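Local coordinates for naphthalene dioxygenase small subunit (PDB 2B1X), which forms the small (beta) subunit of a Rieske non-heme iron naphthalene 1,2-dioxygenase, an oxidoreductase acting on naphthalene, at residues B[11-22]-B[144-154]. Sequence-based numbering, arbitrary orientation.
Sequences TVREITEWLYME and RAGDSFLMAKR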
ATOM      1  N   THR B  11     -11.365 -31.545 -25.786  1.00 42.40           N
ATOM      2  CA  THR B  11     -10.078 -31.516 -25.109  1.00 40.20           C
ATOM      3  C   THR B  11      -9.835 -30.200 -24.350  1.00 38.58           C
ATOM      4  O   THR B  11      -9.346 -30.223 -23.219  1.00 37.67           O
ATOM      5  CB  THR B  11      -8.961 -31.797 -26.114  1.00 40.43           C
ATOM      6  OG1 THR B  11      -9.182 -33.081 -26.713  1.00 40.00           O
ATOM      7  CG2 THR B  11      -7.626 -31.972 -25.402  1.00 40.48           C
ATOM      8  N   VAL B  12     -10.182 -29.070 -24.971  1.00 36.41           N
ATOM      9  CA  VAL B  12     -10.078 -27.764 -24.328  1.00 35.11           C
ATOM     10  C   VAL B  12     -10.862 -27.749 -23.007  1.00 33.86           C
ATOM     11  O   VAL B  12     -10.358 -27.282 -21.974  1.00 33.23           O
ATOM     12  CB  VAL B  12     -10.582 -26.626 -25.256  1.00 35.20           C
ATOM     13  CG1 VAL B  12     -10.708 -25.295 -24.499  1.00 35.22           C
ATOM     14  CG2 VAL B  12      -9.650 -26.464 -26.455  1.00 35.54           C
ATOM     15  N   ARG B  13     -12.089 -28.262 -23.063  1.00 32.03           N
ATOM     16  CA  ARG B  13     -12.956 -28.353 -21.902  1.00 30.95           C
ATOM     17  C   ARG B  13     -12.297 -29.167 -20.791  1.00 30.02           C
ATOM     18  O   ARG B  13     -12.184 -28.710 -19.652  1.00 29.72           O
ATOM     19  CB  ARG B  13     -14.308 -28.966 -22.280  1.00 30.75           C
ATOM     20  CG  ARG B  13     -15.407 -28.607 -21.294  1.00 31.92           C
ATOM     21  CD  ARG B  13     -16.600 -29.523 -21.313  1.00 32.61           C
ATOM     22  NE  ARG B  13     -17.096 -29.808 -19.970  1.00 32.19           N
ATOM     23  CZ  ARG B  13     -18.305 -30.300 -19.703  1.00 32.91           C
ATOM     24  NH1 ARG B  13     -19.156 -30.558 -20.684  1.00 31.31           N
ATOM     25  NH2 ARG B  13     -18.667 -30.544 -18.449  1.00 32.85           N
ATOM     26  N   GLU B  14     -11.855 -30.364 -21.140  1.00 28.99           N
ATOM     27  CA  GLU B  14     -11.228 -31.258 -20.193  1.00 28.87           C
ATOM     28  C   GLU B  14      -9.997 -30.626 -19.549  1.00 27.35           C
ATOM     29  O   GLU B  14      -9.831 -30.695 -18.327  1.00 26.68           O
ATOM     30  CB  GLU B  14     -10.867 -32.586 -20.870  1.00 29.43           C
ATOM     31  CG  GLU B  14     -12.072 -33.442 -21.232  1.00 33.27           C
ATOM     32  CD  GLU B  14     -11.687 -34.787 -21.837  1.00 39.04           C
ATOM     33  OE1 GLU B  14     -10.463 -35.074 -21.972  1.00 40.68           O
ATOM     34  OE2 GLU B  14     -12.620 -35.571 -22.178  1.00 42.08           O
ATOM     35  N   ILE B  15      -9.146 -30.016 -20.372  1.00 25.69           N
ATOM     36  CA  ILE B  15      -7.917 -29.402 -19.885  1.00 24.83           C
ATOM     37  C   ILE B  15      -8.248 -28.217 -18.981  1.00 23.90           C
ATOM     38  O   ILE B  15      -7.687 -28.077 -17.893  1.00 23.81           O
ATOM     39  CB  ILE B  15      -6.970 -29.031 -21.050  1.00 24.89           C
ATOM     40  CG1 ILE B  15      -6.296 -30.314 -21.575  1.00 24.46           C
ATOM     41  CG2 ILE B  15      -5.932 -28.021 -20.609  1.00 23.56           C
ATOM     42  CD1 ILE B  15      -5.525 -30.169 -22.881  1.00 22.37           C
ATOM     43  N   THR B  16      -9.206 -27.414 -19.410  1.00 22.96           N
ATOM     44  CA  THR B  16      -9.637 -26.265 -18.623  1.00 22.92           C
ATOM     45  C   THR B  16     -10.174 -26.742 -17.271  1.00 22.72           C
ATOM     46  O   THR B  16      -9.748 -26.241 -16.238  1.00 22.38           O
ATOM     47  CB  THR B  16     -10.631 -25.413 -19.418  1.00 22.95           C
ATOM     48  OG1 THR B  16      -9.980 -24.955 -20.615  1.00 22.38           O
ATOM     49  CG2 THR B  16     -10.975 -24.113 -18.662  1.00 21.99           C
ATOM     50  N   GLU B  17     -11.031 -27.769 -17.286  1.00 22.23           N
ATOM     51  CA  GLU B  17     -11.576 -28.328 -16.057  1.00 22.15           C
ATOM     52  C   GLU B  17     -10.463 -28.900 -15.188  1.00 21.13           C
ATOM     53  O   GLU B  17     -10.505 -28.779 -13.969  1.00 21.02           O
ATOM     54  CB  GLU B  17     -12.695 -29.345 -16.337  1.00 23.05           C
ATOM     55  CG  GLU B  17     -13.983 -28.626 -16.785  1.00 27.13           C
ATOM     56  CD  GLU B  17     -15.212 -29.518 -16.960  1.00 32.36           C
ATOM     57  OE1 GLU B  17     -15.077 -30.760 -17.157  1.00 32.68           O
ATOM     58  OE2 GLU B  17     -16.341 -28.951 -16.928  1.00 34.63           O
ATOM     59  N   TRP B  18      -9.459 -29.508 -15.817  1.00 19.74           N
ATOM     60  CA  TRP B  18      -8.327 -30.061 -15.079  1.00 18.90           C
ATOM     61  C   TRP B  18      -7.576 -28.921 -14.356  1.00 17.81           C
ATOM     62  O   TRP B  18      -7.230 -29.033 -13.178  1.00 17.82           O
ATOM     63  CB  TRP B  18      -7.417 -30.843 -16.029  1.00 18.37           C
ATOM     64  CG  TRP B  18      -6.331 -31.632 -15.348  1.00 20.37           C
ATOM     65  CD1 TRP B  18      -6.348 -32.980 -15.049  1.00 20.21           C
ATOM     66  CD2 TRP B  18      -5.063 -31.137 -14.902  1.00 18.91           C
ATOM     67  NE1 TRP B  18      -5.166 -33.336 -14.443  1.00 19.93           N
ATOM     68  CE2 TRP B  18      -4.362 -32.225 -14.339  1.00 20.51           C
ATOM     69  CE3 TRP B  18      -4.442 -29.875 -14.924  1.00 20.21           C
ATOM     70  CZ2 TRP B  18      -3.069 -32.093 -13.804  1.00 20.62           C
ATOM     71  CZ3 TRP B  18      -3.167 -29.737 -14.380  1.00 21.17           C
ATOM     72  CH2 TRP B  18      -2.493 -30.847 -13.829  1.00 20.34           C
ATOM     73  N   LEU B  19      -7.365 -27.809 -15.044  1.00 17.28           N
ATOM     74  CA  LEU B  19      -6.658 -26.683 -14.434  1.00 16.91           C
ATOM     75  C   LEU B  19      -7.416 -26.113 -13.245  1.00 16.62           C
ATOM     76  O   LEU B  19      -6.817 -25.719 -12.231  1.00 16.86           O
ATOM     77  CB  LEU B  19      -6.416 -25.571 -15.465  1.00 17.18           C
ATOM     78  CG  LEU B  19      -5.355 -25.784 -16.532  1.00 17.66           C
ATOM     79  CD1 LEU B  19      -5.341 -24.622 -17.473  1.00 18.15           C
ATOM     80  CD2 LEU B  19      -3.988 -25.933 -15.863  1.00 18.04           C
ATOM     81  N   TYR B  20      -8.740 -26.060 -13.359  1.00 15.70           N
ATOM     82  CA  TYR B  20      -9.531 -25.478 -12.278  1.00 15.62           C
ATOM     83  C   TYR B  20      -9.569 -26.439 -11.094  1.00 15.55           C
ATOM     84  O   TYR B  20      -9.578 -26.003  -9.955  1.00 15.93           O
ATOM     85  CB  TYR B  20     -10.945 -25.113 -12.740  1.00 14.65           C
ATOM     86  CG  TYR B  20     -11.034 -24.060 -13.813  1.00 14.90           C
ATOM     87  CD1 TYR B  20     -12.205 -23.910 -14.542  1.00 14.26           C
ATOM     88  CD2 TYR B  20      -9.983 -23.147 -14.061  1.00 15.70           C
ATOM     89  CE1 TYR B  20     -12.344 -22.943 -15.509  1.00 14.76           C
ATOM     90  CE2 TYR B  20     -10.116 -22.131 -15.052  1.00 14.46           C
ATOM     91  CZ  TYR B  20     -11.303 -22.049 -15.766  1.00 16.20           C
ATOM     92  OH  TYR B  20     -11.513 -21.092 -16.757  1.00 17.20           O
ATOM     93  N   MET B  21      -9.589 -27.738 -11.368  1.00 15.78           N
ATOM     94  CA  MET B  21      -9.512 -28.764 -10.315  1.00 16.37           C
ATOM     95  C   MET B  21      -8.155 -28.717  -9.592  1.00 16.29           C
ATOM     96  O   MET B  21      -8.068 -28.907  -8.379  1.00 16.36           O
ATOM     97  CB  MET B  21      -9.753 -30.142 -10.935  1.00 16.52           C
ATOM     98  CG  MET B  21      -9.502 -31.371 -10.011  1.00 18.36           C
ATOM     99  SD  MET B  21      -7.733 -31.837  -9.896  1.00 24.02           S
ATOM    100  CE  MET B  21      -7.378 -32.499 -11.569  1.00 22.16           C
ATOM    101  N   GLU B  22      -7.098 -28.460 -10.353  1.00 15.80           N
ATOM    102  CA  GLU B  22      -5.763 -28.405  -9.801  1.00 16.63           C
ATOM    103  C   GLU B  22      -5.656 -27.227  -8.846  1.00 16.05           C
ATOM    104  O   GLU B  22      -5.183 -27.383  -7.726  1.00 15.77           O
ATOM    105  CB  GLU B  22      -4.723 -28.250 -10.914  1.00 16.70           C
ATOM    106  CG  GLU B  22      -3.292 -28.441 -10.419  1.00 17.12           C
ATOM    107  CD  GLU B  22      -2.273 -27.515 -11.083  1.00 19.10           C
ATOM    108  OE1 GLU B  22      -2.579 -26.916 -12.140  1.00 19.95           O
ATOM    109  OE2 GLU B  22      -1.134 -27.413 -10.567  1.00 18.76           O
ATOM    110  N   ARG B 144      -1.787 -37.042 -21.325  1.00 27.92           N
ATOM    111  CA  ARG B 144      -2.936 -37.924 -21.098  1.00 29.29           C
ATOM    112  C   ARG B 144      -2.534 -39.098 -20.227  1.00 29.41           C
ATOM    113  O   ARG B 144      -1.449 -39.638 -20.377  1.00 29.58           O
ATOM    114  CB  ARG B 144      -3.514 -38.448 -22.416  1.00 29.53           C
ATOM    115  CG  ARG B 144      -4.467 -37.492 -23.101  1.00 30.85           C
ATOM    116  CD  ARG B 144      -5.452 -38.176 -24.035  1.00 33.42           C
ATOM    117  NE  ARG B 144      -5.910 -37.294 -25.110  1.00 35.24           N
ATOM    118  CZ  ARG B 144      -6.954 -36.474 -25.016  1.00 36.76           C
ATOM    119  NH1 ARG B 144      -7.661 -36.401 -23.880  1.00 35.89           N
ATOM    120  NH2 ARG B 144      -7.289 -35.720 -26.064  1.00 37.11           N
ATOM    121  N   ALA B 145      -3.400 -39.456 -19.290  1.00 30.38           N
ATOM    122  CA  ALA B 145      -3.170 -40.589 -18.399  1.00 31.39           C
ATOM    123  C   ALA B 145      -4.532 -41.115 -18.010  1.00 32.22           C
ATOM    124  O   ALA B 145      -5.287 -40.445 -17.306  1.00 32.48           O
ATOM    125  CB  ALA B 145      -2.372 -40.172 -17.164  1.00 31.31           C
ATOM    126  N   GLY B 146      -4.863 -42.303 -18.513  1.00 33.34           N
ATOM    127  CA  GLY B 146      -6.199 -42.849 -18.371  1.00 33.89           C
ATOM    128  C   GLY B 146      -7.210 -41.928 -19.016  1.00 34.20           C
ATOM    129  O   GLY B 146      -7.076 -41.573 -20.190  1.00 35.17           O
ATOM    130  N   ASP B 147      -8.204 -41.510 -18.237  1.00 34.56           N
ATOM    131  CA  ASP B 147      -9.245 -40.588 -18.711  1.00 34.47           C
ATOM    132  C   ASP B 147      -9.019 -39.145 -18.267  1.00 33.80           C
ATOM    133  O   ASP B 147      -9.904 -38.288 -18.416  1.00 34.27           O
ATOM    134  CB  ASP B 147     -10.640 -41.062 -18.274  1.00 35.54           C
ATOM    135  CG  ASP B 147     -10.744 -41.327 -16.759  1.00 38.02           C
ATOM    136  OD1 ASP B 147      -9.729 -41.186 -16.027  1.00 40.38           O
ATOM    137  OD2 ASP B 147     -11.819 -41.702 -16.221  1.00 41.97           O
ATOM    138  N   SER B 148      -7.835 -38.877 -17.721  1.00 32.23           N
ATOM    139  CA  SER B 148      -7.449 -37.535 -17.316  1.00 30.47           C
ATOM    140  C   SER B 148      -6.050 -37.130 -17.815  1.00 28.98           C
ATOM    141  O   SER B 148      -5.601 -37.561 -18.881  1.00 28.55           O
ATOM    142  CB  SER B 148      -7.548 -37.394 -15.794  1.00 30.56           C
ATOM    143  OG  SER B 148      -7.829 -36.048 -15.455  1.00 30.73           O
ATOM    144  N   PHE B 149      -5.375 -36.297 -17.031  1.00 27.13           N
ATOM    145  CA  PHE B 149      -4.077 -35.752 -17.408  1.00 25.45           C
ATOM    146  C   PHE B 149      -3.137 -35.736 -16.221  1.00 24.66           C
ATOM    147  O   PHE B 149      -3.561 -35.691 -15.067  1.00 23.58           O
ATOM    148  CB  PHE B 149      -4.208 -34.328 -17.936  1.00 25.42           C
ATOM    149  CG  PHE B 149      -5.008 -34.212 -19.195  1.00 24.94           C
ATOM    150  CD1 PHE B 149      -6.357 -33.893 -19.148  1.00 25.04           C
ATOM    151  CD2 PHE B 149      -4.407 -34.409 -20.437  1.00 25.03           C
ATOM    152  CE1 PHE B 149      -7.095 -33.784 -20.319  1.00 24.34           C
ATOM    153  CE2 PHE B 149      -5.136 -34.292 -21.597  1.00 23.97           C
ATOM    154  CZ  PHE B 149      -6.484 -33.987 -21.537  1.00 24.48           C
ATOM    155  N   LEU B 150      -1.851 -35.767 -16.531  1.00 23.80           N
ATOM    156  CA  LEU B 150      -0.807 -35.545 -15.547  1.00 23.37           C
ATOM    157  C   LEU B 150       0.079 -34.427 -16.043  1.00 22.84           C
ATOM    158  O   LEU B 150       0.273 -34.259 -17.256  1.00 21.76           O
ATOM    159  CB  LEU B 150       0.053 -36.791 -15.374  1.00 23.31           C
ATOM    160  CG  LEU B 150      -0.154 -37.783 -14.225  1.00 24.76           C
ATOM    161  CD1 LEU B 150      -1.558 -37.783 -13.637  1.00 25.67           C
ATOM    162  CD2 LEU B 150       0.242 -39.177 -14.692  1.00 24.26           C
ATOM    163  N   MET B 151       0.638 -33.688 -15.090  1.00 21.52           N
ATOM    164  CA  MET B 151       1.536 -32.600 -15.410  1.00 21.38           C
ATOM    165  C   MET B 151       2.973 -33.087 -15.445  1.00 19.53           C
ATOM    166  O   MET B 151       3.523 -33.506 -14.430  1.00 18.76           O
ATOM    167  CB  MET B 151       1.400 -31.472 -14.390  1.00 21.80           C
ATOM    168  CG  MET B 151       2.174 -30.197 -14.764  1.00 24.75           C
ATOM    169  SD  MET B 151       1.653 -28.835 -13.755  1.00 33.68           S
ATOM    170  CE  MET B 151       2.528 -29.282 -12.180  1.00 24.65           C
ATOM    171  N   ALA B 152       3.577 -32.957 -16.614  1.00 18.32           N
ATOM    172  CA  ALA B 152       4.962 -33.323 -16.829  1.00 17.85           C
ATOM    173  C   ALA B 152       5.893 -32.149 -16.626  1.00 17.73           C
ATOM    174  O   ALA B 152       7.046 -32.340 -16.258  1.00 17.55           O
ATOM    175  CB  ALA B 152       5.151 -33.897 -18.237  1.00 17.79           C
ATOM    176  N   LYS B 153       5.391 -30.935 -16.873  1.00 17.38           N
ATOM    177  CA  LYS B 153       6.235 -29.738 -16.825  1.00 17.57           C
ATOM    178  C   LYS B 153       5.420 -28.502 -16.507  1.00 16.96           C
ATOM    179  O   LYS B 153       4.280 -28.382 -16.933  1.00 16.96           O
ATOM    180  CB  LYS B 153       6.979 -29.547 -18.158  1.00 18.14           C
ATOM    181  CG  LYS B 153       8.085 -28.476 -18.146  1.00 19.96           C
ATOM    182  CD  LYS B 153       8.697 -28.303 -19.541  1.00 24.22           C
ATOM    183  CE  LYS B 153       9.529 -27.037 -19.640  1.00 25.94           C
ATOM    184  NZ  LYS B 153      10.870 -27.186 -18.997  1.00 29.08           N
ATOM    185  N   ARG B 154       6.015 -27.585 -15.753  1.00 16.84           N
ATOM    186  CA  ARG B 154       5.456 -26.259 -15.583  1.00 16.20           C
ATOM    187  C   ARG B 154       6.587 -25.264 -15.396  1.00 16.26           C
ATOM    188  O   ARG B 154       7.516 -25.499 -14.591  1.00 16.64           O
ATOM    189  CB  ARG B 154       4.500 -26.204 -14.393  1.00 16.25           C
ATOM    190  CG  ARG B 154       4.076 -24.765 -14.051  1.00 16.64           C
ATOM    191  CD  ARG B 154       2.909 -24.659 -13.075  1.00 17.74           C
ATOM    192  NE  ARG B 154       1.656 -25.064 -13.719  1.00 18.45           N
ATOM    193  CZ  ARG B 154       0.605 -25.528 -13.064  1.00 16.93           C
ATOM    194  NH1 ARG B 154       0.676 -25.694 -11.753  1.00 15.41           N
ATOM    195  NH2 ARG B 154      -0.497 -25.857 -13.724  1.00 12.50           N
TER
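A chi1 of -171° swings the Trp-18 indole away from its own backbone N and from helix 11-22 onto strand 148-154, while Phe-149, whose CG lies anti to its own carbonyl carbon, turns its ring toward the helix, where its edge meets Trp-18 and one face lies against Ile-15. The two rings meet T-shaped: planes 86° apart, the phenyl edge directed at the indole face. Phe-149 CB completes the contact as a CH-pi donor, 3.9 Å from the centroid of the five-membered ring of Trp-18, and Met-21 CE covers the opposite indole face. Trp-18 NE1 donates to Phe-149 O over 2.9 Å in a bent, weak bond (N-H...O 128°). One turn earlier, Ile-15 CG1 sits 3.7 Å from Phe-149 CZ. Helix 10-27 thus packs across the curved mixed sheet, as in the cone-like NTF2 fold to which the beta-subunit family belongs; Ile-15 also touches Phe-113 and Val-115 of strand 112-124. Beyond the indole, Glu-22 and Arg-154 approach from opposite directions into an end-on, bidentate salt bridge. Glu-22 OE1 and Arg-154 NH2 are 2.8 Å apart in a nearly straight bond, and Arg-154 NH1 pairs with OE2; both oxygens use syn lone pairs. Met-151 SD lies 3.5 Å above the guanidinium plane of Arg-154, Asp-140 forms a second salt bridge to NH2, and Trp-34 donates to Glu-22 OE2, all of which should restrict rotation of the buried pair. At the other end, Arg-144 NH2 makes a weak bond to Thr-11 OG1, and its NH1 a long salt bridge to Glu-14 OE1.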